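Local coordinates for protein minor fimbrium subunit Mfa5 (Porphyromonas gingivalis ATCC 33277, PDB 6TO1) that serves as an accessory subunit of the minor fimbriae, surface pili that mediate biofilm formation and adhesion to host cells and other oral bacteria, at residues L506-S511 with Q517-P522; L115-K120 with I406-G411; T275-N280 with G366-A371; N260-L265 with G298-P303. All blocks are in the same frame, centred on the assembly; numbering follows the deposited sequence.

Interaction 1. Residues L506-S511 with Q517-P522; sequences LTYTNS and QQLIFP
Q517 CB sits against one face of the Y508 ring, 3.6 Å from the ring centroid and 17° off the ring normal, a CH-pi contact displaced toward the rim. The two residues form an antiparallel hydrogen-bonded pair: Y508 N donates to Q517 O at 2.8 Å, and Q517 N returns a bond to Y508 O at 2.9 Å. The first torsion of Y508 (chi1 70°) places CG between the backbone N and the carbonyl carbon, and from there the ring leans across to the neighbouring strand. Its CE2 also meets L519 CD1 at 4.0 Å. The Q517 chain bends at chi2 (-61°), and a water bridges its OE1 to N510 ND2; Q517 NE2 bonds S515 O and N510 ND2 bonds E514 OE1, both in the connecting turn. L506 makes the second hydrogen-bonded pair, with L519: L506 N to L519 O is 2.8 Å and L519 N to L506 O is 2.9 Å. Beyond it, F521 reaches back so that its CE2 lies 3.9 Å from L506 CB. L506 and F521 both pack on V413 and on V92 of strand 90-98, so the L506 end of this face turns into the protein interior. The arrangement is a beta hairpin, whose second strand, 517-520, is the outermost strand on this side of a six-stranded antiparallel sheet.

Interaction 2. Residues L115-K120 with I406-G411; sequences LKITTK and IGIQRG
I117 and I408 meet through a single methyl pair, I117 CG2 to I408 CD1 at 3.5 Å, closer than ordinary van der Waals contact. The two side chains cross at about a right angle, so the end of one meets the branch of the other. In I117 the CG2 branch stands anti to the backbone N, while CG1 lies beside that N (chi1 -56°); the shorter branch is therefore the one that touches. I408 does the reverse. Its CG1 arm is stretched out (chi2 161°) and delivers the terminal CD1, which also approaches T119 CG2 at 4.1 Å. T119 divides its two branches by polarity: the methyl looks across the interface, and OG1 is hydrogen-bonded to L460 O and S463 N. The T119 methyl lies 4.0 Å from G407 CA, an approach possible because G407 has no CB, which at this place would run into that methyl. Backbones are not paired here, the nearest CA atoms, of T119 and G407, being 5.7 Å apart. I408 is packed further by Y508 and I459, and I117 by T456. All four touching residues are buried, and the contact across the segments is entirely nonpolar. G407 and I408 both face I459, the geometry of a classic beta bulge, at the point where the chain turns into strand 408-417. Strand 110-119 belongs to one antiparallel sheet and strand 408-417 to another, and their facing aliphatic side chains form core packing of the kind found in a beta sandwich.

Interaction 3. Residues T275-N280 with G366-A371; sequences TNYVSN and GDFALA. With CA (calcium ion), chain F.
Y277 closes the short helix 274-277, V278 being the first residue to leave helical backbone angles, whereas F368 occupies the N-cap position of helix 369-378 and L370 lies in its first turn. The backbones stay well apart: the nearest CA atoms, those of Y277 and L370, are separated by 11.4 Å, and no hydrogen bond joins the segments. Helix 369-378 follows strand 357-362 of the mixed, mostly parallel sheet of the von Willebrand factor type A-like fold, and 275-280 lies in the long excursion between strands 227-234 and 357-362. The gap is spanned by the tyrosine ring, which approaches from the opposite direction to F368 and L370. Y277 OH arrives in the plane of the F368 ring, at its edge, 3.5 Å from CZ and 3.5 Å from CE1, so the hydroxyl oxygen sits beside the bond between those two carbons. F368 has CG anti to its backbone N (chi1 -179°), which lays the ring over the first turn of the helix, one face above A371 N, with its CE1-CZ edge turned to Y277. L370 touches the edge of the tyrosine instead, its CD2 lying near the ring plane 3.8 Å from Y277 CE1. V266 of helix 262-272 contacts both Y277 and L370, and A270 adds to the packing on Y277. On the far side of Y277 the chain runs on to a calcium ion, which N281, T284, L286 and D319 also bind; N280 OD1 lies 2.8 Å from the calcium.

Interaction 4. Residues N260-L265 with G298-P303; sequences NDPIDL and GRRNLP
D261 and R300 face each other in a bidentate, end-on salt bridge, each carboxylate oxygen taking one guanidinium nitrogen. R300 NH2 donates to the syn lone pair of D261 OD1 at 2.8 Å, and R300 NH1 donates to D261 OD2 at 3.0 Å, also on the syn side but 16° out of the carboxylate plane. The two flat groups are nearly coplanar, 21° apart. I263 lies beside this pair, its CD1 3.5 Å from R300 NH1. OD2 has a second task: D261 is the N-cap residue of helix 262-272, and the anti lone pair of its OD2 accepts the capping bond from I263 N at 2.9 Å. With an arginine on one side and a helix start on the other, the carboxylate would be expected to stay ionised. The guanidinium is brought to D261 by a long reach: CG of R300 is tucked in close to its own main chain (chi1 54°), and the chain then runs straight to NE. Further out, N342 at the start of helix 340-353 steadies the arginine twice over: its OD1 accepts from R300 NH1, and its ND2 bonds G298 O just upstream. I345 and L377 touch the R300 side chain.

In the fold
The contacts fall into two groups at different parts of an elongated chain. Interactions 1 and 2, centres 8 Å apart, share a sheet: probable backbone hydrogen bonds, T509 O to Q409 N and T509 N to R410 O, both 2.9 Å, join neighbouring strands 501-510 and 408-417. Interactions 3 and 4, centres 14 Å apart, meet where L265 CD1 comes within 3.6 Å of L370 N. The centres of interactions 2 and 3 are about 57 Å apart, although 3 and 4 fall in the sequence separating the segments of 2. Interaction 3 is tied to both metals: it includes a calcium ligand, and the F368 side chain is about 9 Å from the magnesium ion held by S135, S137 and T207.

Interaction 1. Residues L506-S511 with Q517-P522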
loop_
_atom_site.group_PDB
_atom_site.type_symbol
_atom_site.label_atom_id
_atom_site.label_comp_id
_atom_site.label_asym_id
_atom_site.label_seq_id
_atom_site.Cartn_x
_atom_site.Cartn_y
_atom_site.Cartn_z
ATOM N N LEU A 506 -11.156 -7.908 -10.316
ATOM C CA LEU A 506 -10.792 -7.878 -8.910
ATOM C C LEU A 506 -11.785 -6.970 -8.193
ATOM O O LEU A 506 -11.996 -5.829 -8.612
ATOM C CB LEU A 506 -9.359 -7.372 -8.714
ATOM C CG LEU A 506 -8.971 -7.033 -7.275
ATOM C CD1 LEU A 506 -8.896 -8.293 -6.426
ATOM C CD2 LEU A 506 -7.653 -6.300 -7.217
ATOM N N THR A 507 -12.409 -7.489 -7.134
ATOM C CA THR A 507 -13.184 -6.685 -6.195
ATOM C C THR A 507 -12.440 -6.702 -4.871
ATOM O O THR A 507 -12.057 -7.770 -4.386
ATOM C CB THR A 507 -14.603 -7.229 -6.034
ATOM O OG1 THR A 507 -15.192 -7.394 -7.332
ATOM C CG2 THR A 507 -15.477 -6.276 -5.235
ATOM N N TYR A 508 -12.194 -5.527 -4.298
ATOM C CA TYR A 508 -11.304 -5.529 -3.142
ATOM C C TYR A 508 -11.630 -4.412 -2.160
ATOM O O TYR A 508 -12.326 -3.444 -2.472
ATOM C CB TYR A 508 -9.825 -5.449 -3.591
ATOM C CG TYR A 508 -9.383 -4.117 -4.188
ATOM C CD1 TYR A 508 -8.678 -3.198 -3.422
ATOM C CD2 TYR A 508 -9.654 -3.782 -5.514
ATOM C CE1 TYR A 508 -8.280 -1.972 -3.941
ATOM C CE2 TYR A 508 -9.239 -2.567 -6.047
ATOM C CZ TYR A 508 -8.561 -1.659 -5.238
ATOM O OH TYR A 508 -8.131 -0.441 -5.689
ATOM N N THR A 509 -11.100 -4.591 -0.959
ATOM C CA THR A 509 -11.138 -3.583 0.097
ATOM C C THR A 509 -9.765 -2.925 0.168
ATOM O O THR A 509 -8.741 -3.620 0.308
ATOM C CB THR A 509 -11.527 -4.211 1.430
ATOM O OG1 THR A 509 -12.824 -4.784 1.285
ATOM C CG2 THR A 509 -11.549 -3.125 2.517
ATOM N N ASN A 510 -9.738 -1.596 0.027
ATOM C CA ASN A 510 -8.481 -0.891 -0.154
ATOM C C ASN A 510 -7.804 -0.663 1.202
ATOM O O ASN A 510 -8.267 -1.123 2.244
ATOM C CB ASN A 510 -8.705 0.394 -0.949
ATOM C CG ASN A 510 -9.435 1.477 -0.172
ATOM O OD1 ASN A 510 -9.567 1.415 1.051
ATOM N ND2 ASN A 510 -9.878 2.499 -0.887
ATOM N N SER A 511 -6.666 0.021 1.172
ATOM C CA SER A 511 -5.805 0.136 2.343
ATOM C C SER A 511 -6.431 0.936 3.471
ATOM O O SER A 511 -5.915 0.880 4.599
ATOM C CB SER A 511 -4.479 0.778 1.940
ATOM O OG SER A 511 -4.669 2.110 1.467
ATOM N N GLN A 517 -14.175 -1.927 -4.150
ATOM C CA GLN A 517 -13.349 -1.316 -5.184
ATOM C C GLN A 517 -13.151 -2.342 -6.304
ATOM O O GLN A 517 -12.964 -3.523 -6.035
ATOM C CB GLN A 517 -12.002 -0.892 -4.617
ATOM C CG GLN A 517 -12.124 -0.026 -3.371
ATOM C CD GLN A 517 -12.861 1.267 -3.631
ATOM O OE1 GLN A 517 -12.344 2.143 -4.311
ATOM N NE2 GLN A 517 -14.069 1.388 -3.101
ATOM N N GLN A 518 -13.143 -1.894 -7.551
ATOM C CA GLN A 518 -13.185 -2.868 -8.640
ATOM C C GLN A 518 -12.235 -2.489 -9.757
ATOM O O GLN A 518 -12.150 -1.325 -10.132
ATOM C CB GLN A 518 -14.614 -2.981 -9.193
ATOM C CG GLN A 518 -15.569 -3.692 -8.244
ATOM C CD GLN A 518 -16.946 -3.902 -8.851
ATOM O OE1 GLN A 518 -17.085 -3.989 -10.070
ATOM N NE2 GLN A 518 -17.971 -3.992 -8.002
ATOM N N LEU A 519 -11.510 -3.480 -10.258
ATOM C CA LEU A 519 -10.569 -3.310 -11.347
ATOM C C LEU A 519 -10.754 -4.479 -12.305
ATOM O O LEU A 519 -10.894 -5.625 -11.879
ATOM C CB LEU A 519 -9.132 -3.268 -10.865
ATOM C CG LEU A 519 -8.653 -2.004 -10.129
ATOM C CD1 LEU A 519 -7.288 -2.294 -9.566
ATOM C CD2 LEU A 519 -8.628 -0.838 -11.073
ATOM N N ILE A 520 -10.773 -4.187 -13.594
ATOM C CA ILE A 520 -11.011 -5.202 -14.619
ATOM C C ILE A 520 -9.675 -5.568 -15.247
ATOM O O ILE A 520 -8.882 -4.690 -15.620
ATOM C CB ILE A 520 -12.021 -4.712 -15.665
ATOM C CG1 ILE A 520 -13.393 -4.533 -14.999
ATOM C CG2 ILE A 520 -12.132 -5.719 -16.832
ATOM C CD1 ILE A 520 -14.466 -4.061 -15.935
ATOM N N PHE A 521 -9.410 -6.861 -15.344
ATOM C CA PHE A 521 -8.163 -7.313 -15.933
ATOM C C PHE A 521 -8.177 -7.183 -17.462
ATOM O O PHE A 521 -9.226 -7.287 -18.091
ATOM C CB PHE A 521 -7.907 -8.784 -15.592
ATOM C CG PHE A 521 -7.522 -9.041 -14.168
ATOM C CD1 PHE A 521 -6.195 -9.231 -13.823
ATOM C CD2 PHE A 521 -8.482 -9.103 -13.175
ATOM C CE1 PHE A 521 -5.831 -9.486 -12.489
ATOM C CE2 PHE A 521 -8.132 -9.343 -11.859
ATOM C CZ PHE A 521 -6.799 -9.528 -11.521
ATOM N N PRO A 522 -7.005 -7.011 -18.061
ATOM C CA PRO A 522 -6.875 -7.115 -19.519
ATOM C C PRO A 522 -7.251 -8.498 -20.033
ATOM O O PRO A 522 -7.318 -9.474 -19.283
ATOM C CB PRO A 522 -5.390 -6.836 -19.768
ATOM C CG PRO A 522 -4.822 -6.344 -18.488
ATOM C CD PRO A 522 -5.709 -6.804 -17.390
HETATM O O HOH W 1 -9.331 2.356 -3.787
#

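Interaction 2. Residues L115-K120 with I406-G411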
loop_
_atom_site.group_PDB
_atom_site.type_symbol
_atom_site.label_atom_id
_atom_site.label_comp_id
_atom_site.label_asym_id
_atom_site.label_seq_id
_atom_site.Cartn_x
_atom_site.Cartn_y
_atom_site.Cartn_z
ATOM N N LEU A 115 -2.642 -14.048 -13.739
ATOM C CA LEU A 115 -3.334 -12.860 -13.251
ATOM C C LEU A 115 -2.509 -12.300 -12.104
ATOM O O LEU A 115 -2.101 -13.050 -11.205
ATOM C CB LEU A 115 -4.748 -13.185 -12.774
ATOM C CG LEU A 115 -5.761 -13.415 -13.898
ATOM C CD1 LEU A 115 -5.545 -14.855 -14.397
ATOM C CD2 LEU A 115 -7.156 -13.176 -13.413
ATOM N N LYS A 116 -2.250 -10.997 -12.146
ATOM C CA LYS A 116 -1.294 -10.373 -11.243
ATOM C C LYS A 116 -1.891 -9.101 -10.660
ATOM O O LYS A 116 -2.492 -8.293 -11.380
ATOM C CB LYS A 116 -0.009 -10.047 -11.979
ATOM C CG LYS A 116 1.073 -9.392 -11.132
ATOM C CD LYS A 116 2.196 -8.840 -12.016
ATOM C CE LYS A 116 3.132 -9.916 -12.524
ATOM N NZ LYS A 116 4.173 -9.362 -13.446
ATOM N N ILE A 117 -1.719 -8.948 -9.353
ATOM C CA ILE A 117 -2.144 -7.778 -8.601
ATOM C C ILE A 117 -0.880 -7.153 -8.031
ATOM O O ILE A 117 -0.107 -7.833 -7.349
ATOM C CB ILE A 117 -3.117 -8.154 -7.468
ATOM C CG1 ILE A 117 -4.329 -8.907 -8.000
ATOM C CG2 ILE A 117 -3.551 -6.873 -6.734
ATOM C CD1 ILE A 117 -5.144 -9.606 -6.860
ATOM N N THR A 118 -0.688 -5.861 -8.279
ATOM C CA THR A 118 0.481 -5.145 -7.800
ATOM C C THR A 118 0.037 -3.979 -6.924
ATOM O O THR A 118 -0.865 -3.213 -7.296
ATOM C CB THR A 118 1.337 -4.621 -8.958
ATOM O OG1 THR A 118 1.770 -5.718 -9.759
ATOM C CG2 THR A 118 2.574 -3.920 -8.420
ATOM N N THR A 119 0.653 -3.874 -5.763
ATOM C CA THR A 119 0.424 -2.770 -4.846
ATOM C C THR A 119 1.662 -1.886 -4.828
ATOM O O THR A 119 2.793 -2.367 -4.914
ATOM C CB THR A 119 0.136 -3.267 -3.428
ATOM O OG1 THR A 119 1.194 -4.125 -3.004
ATOM C CG2 THR A 119 -1.178 -4.030 -3.369
ATOM N N LYS A 120 1.448 -0.580 -4.689
ATOM C CA LYS A 120 2.559 0.347 -4.574
ATOM C C LYS A 120 2.678 0.810 -3.125
ATOM O O LYS A 120 2.517 0.013 -2.199
ATOM C CB LYS A 120 2.390 1.506 -5.543
ATOM C CG LYS A 120 2.395 1.002 -7.029
ATOM N N ILE A 406 -0.405 -2.262 4.514
ATOM C CA ILE A 406 -1.325 -3.117 3.767
ATOM C C ILE A 406 -1.779 -2.399 2.505
ATOM O O ILE A 406 -2.180 -1.229 2.545
ATOM C CB ILE A 406 -2.547 -3.510 4.607
ATOM C CG1 ILE A 406 -2.172 -4.230 5.897
ATOM C CG2 ILE A 406 -3.502 -4.373 3.759
ATOM C CD1 ILE A 406 -1.416 -5.475 5.721
ATOM N N GLY A 407 -1.757 -3.111 1.383
ATOM C CA GLY A 407 -2.238 -2.549 0.141
ATOM C C GLY A 407 -3.678 -2.931 -0.127
ATOM O O GLY A 407 -4.487 -2.093 -0.514
ATOM N N ILE A 408 -3.998 -4.208 0.092
ATOM C CA ILE A 408 -5.345 -4.752 -0.063
ATOM C C ILE A 408 -5.699 -5.527 1.204
ATOM O O ILE A 408 -4.954 -6.425 1.613
ATOM C CB ILE A 408 -5.428 -5.671 -1.305
ATOM C CG1 ILE A 408 -5.322 -4.820 -2.575
ATOM C CG2 ILE A 408 -6.641 -6.539 -1.264
ATOM C CD1 ILE A 408 -4.920 -5.664 -3.783
ATOM N N GLN A 409 -6.835 -5.178 1.828
ATOM C CA GLN A 409 -7.253 -5.875 3.045
ATOM C C GLN A 409 -7.975 -7.177 2.732
ATOM O O GLN A 409 -7.849 -8.151 3.477
ATOM C CB GLN A 409 -8.159 -4.980 3.886
ATOM C CG GLN A 409 -7.494 -3.687 4.305
ATOM C CD GLN A 409 -8.314 -2.909 5.314
ATOM O OE1 GLN A 409 -9.470 -3.234 5.576
ATOM N NE2 GLN A 409 -7.703 -1.886 5.901
ATOM N N ARG A 410 -8.771 -7.175 1.665
ATOM C CA ARG A 410 -9.562 -8.301 1.190
ATOM C C ARG A 410 -9.558 -8.197 -0.324
ATOM O O ARG A 410 -9.643 -7.091 -0.859
ATOM C CB ARG A 410 -11.013 -8.248 1.686
ATOM C CG ARG A 410 -11.190 -8.450 3.180
ATOM C CD ARG A 410 -10.901 -9.881 3.559
ATOM N NE ARG A 410 -11.311 -10.183 4.928
ATOM C CZ ARG A 410 -10.570 -9.934 5.993
ATOM N NH1 ARG A 410 -9.389 -9.367 5.850
ATOM N NH2 ARG A 410 -11.006 -10.262 7.202
ATOM N N GLY A 411 -9.511 -9.331 -1.015
ATOM C CA GLY A 411 -9.660 -9.289 -2.448
ATOM C C GLY A 411 -10.254 -10.575 -2.990
ATOM O O GLY A 411 -9.961 -11.673 -2.499
#

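Interaction 3. Residues T275-N280 with G366-A371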
loop_
_atom_site.group_PDB
_atom_site.type_symbol
_atom_site.label_atom_id
_atom_site.label_comp_id
_atom_site.label_asym_id
_atom_site.label_seq_id
_atom_site.Cartn_x
_atom_site.Cartn_y
_atom_site.Cartn_z
ATOM N N THR A 275 15.493 33.447 46.299
ATOM C CA THR A 275 15.964 34.426 45.331
ATOM C C THR A 275 16.355 33.786 44.003
ATOM O O THR A 275 16.621 34.512 43.041
ATOM C CB THR A 275 17.142 35.238 45.896
ATOM O OG1 THR A 275 18.240 34.377 46.156
ATOM C CG2 THR A 275 16.746 35.946 47.180
ATOM N N ASN A 276 16.398 32.449 43.925
ATOM C CA ASN A 276 16.615 31.785 42.649
ATOM C C ASN A 276 15.313 31.667 41.848
ATOM O O ASN A 276 15.348 31.570 40.612
ATOM C CB ASN A 276 17.177 30.381 42.862
ATOM C CG ASN A 276 18.645 30.382 43.256
ATOM O OD1 ASN A 276 19.290 31.422 43.315
ATOM N ND2 ASN A 276 19.180 29.201 43.510
ATOM N N TYR A 277 14.169 31.645 42.533
ATOM C CA TYR A 277 12.879 31.339 41.917
ATOM C C TYR A 277 12.014 32.554 41.666
ATOM O O TYR A 277 11.333 32.612 40.643
ATOM C CB TYR A 277 12.097 30.391 42.816
ATOM C CG TYR A 277 12.507 28.968 42.647
ATOM C CD1 TYR A 277 11.834 28.147 41.758
ATOM C CD2 TYR A 277 13.553 28.439 43.354
ATOM C CE1 TYR A 277 12.188 26.848 41.593
ATOM C CE2 TYR A 277 13.923 27.098 43.195
ATOM C CZ TYR A 277 13.253 26.324 42.294
ATOM O OH TYR A 277 13.587 24.998 42.090
ATOM N N VAL A 278 11.978 33.513 42.590
ATOM C CA VAL A 278 10.902 34.494 42.621
ATOM C C VAL A 278 11.382 35.809 42.020
ATOM O O VAL A 278 12.355 36.402 42.499
ATOM C CB VAL A 278 10.380 34.708 44.046
ATOM C CG1 VAL A 278 9.250 35.688 44.034
ATOM C CG2 VAL A 278 9.939 33.397 44.653
ATOM N N SER A 279 10.655 36.273 41.001
ATOM C CA SER A 279 10.837 37.571 40.368
ATOM C C SER A 279 11.251 38.652 41.354
ATOM O O SER A 279 10.450 39.067 42.200
ATOM C CB SER A 279 9.537 38.002 39.691
ATOM O OG SER A 279 8.493 38.100 40.646
ATOM N N ASN A 280 12.483 39.137 41.208
ATOM C CA ASN A 280 12.929 40.302 41.962
ATOM C C ASN A 280 14.089 40.978 41.243
ATOM O O ASN A 280 15.017 40.298 40.803
ATOM C CB ASN A 280 13.377 39.917 43.351
ATOM C CG ASN A 280 13.933 41.118 44.121
ATOM O OD1 ASN A 280 13.295 42.177 44.169
ATOM N ND2 ASN A 280 15.140 40.974 44.669
ATOM N N GLY A 366 21.489 17.378 34.810
ATOM C CA GLY A 366 21.748 17.248 36.234
ATOM C C GLY A 366 20.573 16.782 37.076
ATOM O O GLY A 366 20.626 16.888 38.307
ATOM N N ASP A 367 19.509 16.295 36.436
ATOM C CA ASP A 367 18.267 15.829 37.065
ATOM C C ASP A 367 17.679 16.854 38.038
ATOM O O ASP A 367 17.604 16.663 39.249
ATOM C CB ASP A 367 18.455 14.489 37.764
ATOM C CG ASP A 367 17.112 13.853 38.150
ATOM O OD1 ASP A 367 16.073 14.200 37.534
ATOM O OD2 ASP A 367 17.118 13.025 39.083
ATOM N N PHE A 368 17.221 17.945 37.442
ATOM C CA PHE A 368 16.443 18.986 38.116
ATOM C C PHE A 368 14.988 18.598 37.914
ATOM O O PHE A 368 14.459 18.721 36.803
ATOM C CB PHE A 368 16.816 20.340 37.513
ATOM C CG PHE A 368 16.131 21.528 38.108
ATOM C CD1 PHE A 368 15.676 21.562 39.421
ATOM C CD2 PHE A 368 15.974 22.660 37.329
ATOM C CE1 PHE A 368 15.047 22.711 39.904
ATOM C CE2 PHE A 368 15.386 23.780 37.818
ATOM C CZ PHE A 368 14.907 23.806 39.098
ATOM N N ALA A 369 14.338 18.107 38.979
ATOM C CA ALA A 369 13.020 17.494 38.819
ATOM C C ALA A 369 11.974 18.473 38.271
ATOM O O ALA A 369 11.149 18.093 37.428
ATOM C CB ALA A 369 12.544 16.904 40.144
ATOM N N LEU A 370 11.964 19.725 38.746
ATOM C CA LEU A 370 10.964 20.668 38.238
ATOM C C LEU A 370 11.047 20.768 36.719
ATOM O O LEU A 370 10.025 20.768 36.009
ATOM C CB LEU A 370 11.171 22.062 38.846
ATOM C CG LEU A 370 10.392 23.234 38.261
ATOM C CD1 LEU A 370 8.899 22.972 38.338
ATOM C CD2 LEU A 370 10.745 24.501 38.952
ATOM N N ALA A 371 12.264 20.868 36.201
ATOM C CA ALA A 371 12.446 21.034 34.763
ATOM C C ALA A 371 12.043 19.783 34.010
ATOM O O ALA A 371 11.298 19.856 33.029
ATOM C CB ALA A 371 13.902 21.372 34.455
HETATM CA CA CA F . 13.955 44.867 43.877
#

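Interaction 4. Residues N260-L265 with G298-P303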
loop_
_atom_site.group_PDB
_atom_site.type_symbol
_atom_site.label_atom_id
_atom_site.label_comp_id
_atom_site.label_asym_id
_atom_site.label_seq_id
_atom_site.Cartn_x
_atom_site.Cartn_y
_atom_site.Cartn_z
ATOM N N ASN A 260 6.320 15.320 43.622
ATOM C CA ASN A 260 6.941 15.332 42.312
ATOM C C ASN A 260 6.182 16.163 41.288
ATOM O O ASN A 260 6.638 16.263 40.136
ATOM C CB ASN A 260 7.069 13.902 41.796
ATOM C CG ASN A 260 7.942 13.033 42.696
ATOM O OD1 ASN A 260 9.148 13.256 42.814
ATOM N ND2 ASN A 260 7.328 12.063 43.348
ATOM N N ASP A 261 5.019 16.706 41.642
ATOM C CA ASP A 261 4.303 17.582 40.724
ATOM C C ASP A 261 5.056 18.905 40.573
ATOM O O ASP A 261 5.575 19.440 41.553
ATOM C CB ASP A 261 2.887 17.865 41.241
ATOM C CG ASP A 261 1.998 18.441 40.187
ATOM O OD1 ASP A 261 1.149 17.687 39.648
ATOM O OD2 ASP A 261 2.171 19.666 39.883
ATOM N N PRO A 262 5.144 19.442 39.360
ATOM C CA PRO A 262 5.777 20.767 39.192
ATOM C C PRO A 262 5.256 21.828 40.167
ATOM O O PRO A 262 6.027 22.674 40.632
ATOM C CB PRO A 262 5.446 21.105 37.728
ATOM C CG PRO A 262 5.444 19.761 37.025
ATOM C CD PRO A 262 4.777 18.818 38.067
ATOM N N ILE A 263 3.967 21.794 40.496
ATOM C CA ILE A 263 3.415 22.746 41.465
ATOM C C ILE A 263 4.153 22.625 42.796
ATOM O O ILE A 263 4.687 23.601 43.334
ATOM C CB ILE A 263 1.901 22.503 41.643
ATOM C CG1 ILE A 263 1.140 22.858 40.354
ATOM C CG2 ILE A 263 1.372 23.283 42.853
ATOM C CD1 ILE A 263 -0.207 22.159 40.179
ATOM N N ASP A 264 4.161 21.409 43.358
ATOM C CA ASP A 264 4.781 21.175 44.650
ATOM C C ASP A 264 6.274 21.422 44.575
ATOM O O ASP A 264 6.866 21.956 45.510
ATOM C CB ASP A 264 4.481 19.746 45.117
ATOM C CG ASP A 264 2.981 19.478 45.290
ATOM O OD1 ASP A 264 2.225 19.707 44.329
ATOM O OD2 ASP A 264 2.555 19.049 46.409
ATOM N N LEU A 265 6.899 21.046 43.460
ATOM C CA LEU A 265 8.331 21.237 43.307
ATOM C C LEU A 265 8.708 22.707 43.293
ATOM O O LEU A 265 9.720 23.098 43.884
ATOM C CB LEU A 265 8.812 20.576 42.015
ATOM C CG LEU A 265 8.900 19.056 42.056
ATOM C CD1 LEU A 265 9.114 18.521 40.628
ATOM C CD2 LEU A 265 10.014 18.621 42.998
ATOM N N GLY A 298 0.355 29.543 39.380
ATOM C CA GLY A 298 -0.515 29.538 38.219
ATOM C C GLY A 298 -0.935 28.126 37.836
ATOM O O GLY A 298 -0.143 27.179 37.889
ATOM N N ARG A 299 -2.200 27.993 37.449
ATOM C CA ARG A 299 -2.714 26.710 36.988
ATOM C C ARG A 299 -2.116 26.321 35.639
ATOM O O ARG A 299 -1.540 27.145 34.920
ATOM C CB ARG A 299 -4.239 26.770 36.872
ATOM C CG ARG A 299 -4.930 26.804 38.225
ATOM C CD ARG A 299 -6.435 26.922 38.088
ATOM N NE ARG A 299 -7.107 26.500 39.310
ATOM C CZ ARG A 299 -7.359 25.231 39.635
ATOM N NH1 ARG A 299 -6.993 24.238 38.829
ATOM N NH2 ARG A 299 -7.972 24.964 40.779
ATOM N N ARG A 300 -2.274 25.041 35.285
ATOM C CA ARG A 300 -1.890 24.580 33.957
ATOM C C ARG A 300 -3.099 24.134 33.141
ATOM O O ARG A 300 -2.923 23.562 32.065
ATOM C CB ARG A 300 -0.844 23.454 34.026
ATOM C CG ARG A 300 -1.214 22.277 34.878
ATOM C CD ARG A 300 -0.139 21.189 34.732
ATOM N NE ARG A 300 -0.400 20.034 35.573
ATOM C CZ ARG A 300 0.182 19.803 36.750
ATOM N NH1 ARG A 300 1.073 20.652 37.242
ATOM N NH2 ARG A 300 -0.161 18.723 37.445
ATOM N N ASN A 301 -4.323 24.405 33.609
ATOM C CA ASN A 301 -5.516 23.986 32.882
ATOM C C ASN A 301 -6.476 25.135 32.651
ATOM O O ASN A 301 -7.695 24.951 32.639
ATOM C CB ASN A 301 -6.228 22.859 33.620
ATOM C CG ASN A 301 -6.779 23.285 34.997
ATOM O OD1 ASN A 301 -6.281 24.199 35.653
ATOM N ND2 ASN A 301 -7.799 22.577 35.445
ATOM N N LEU A 302 -5.958 26.338 32.415
ATOM C CA LEU A 302 -6.830 27.433 32.041
ATOM C C LEU A 302 -7.339 27.238 30.620
ATOM O O LEU A 302 -6.642 26.670 29.770
ATOM C CB LEU A 302 -6.109 28.765 32.116
ATOM C CG LEU A 302 -5.463 29.188 33.428
ATOM C CD1 LEU A 302 -4.802 30.543 33.223
ATOM C CD2 LEU A 302 -6.527 29.266 34.484
ATOM N N PRO A 303 -8.523 27.752 30.314
ATOM C CA PRO A 303 -8.949 27.794 28.913
ATOM C C PRO A 303 -8.072 28.714 28.075
ATOM O O PRO A 303 -7.481 29.678 28.562
ATOM C CB PRO A 303 -10.396 28.309 28.985
ATOM C CG PRO A 303 -10.500 29.009 30.289
ATOM C CD PRO A 303 -9.508 28.365 31.233
#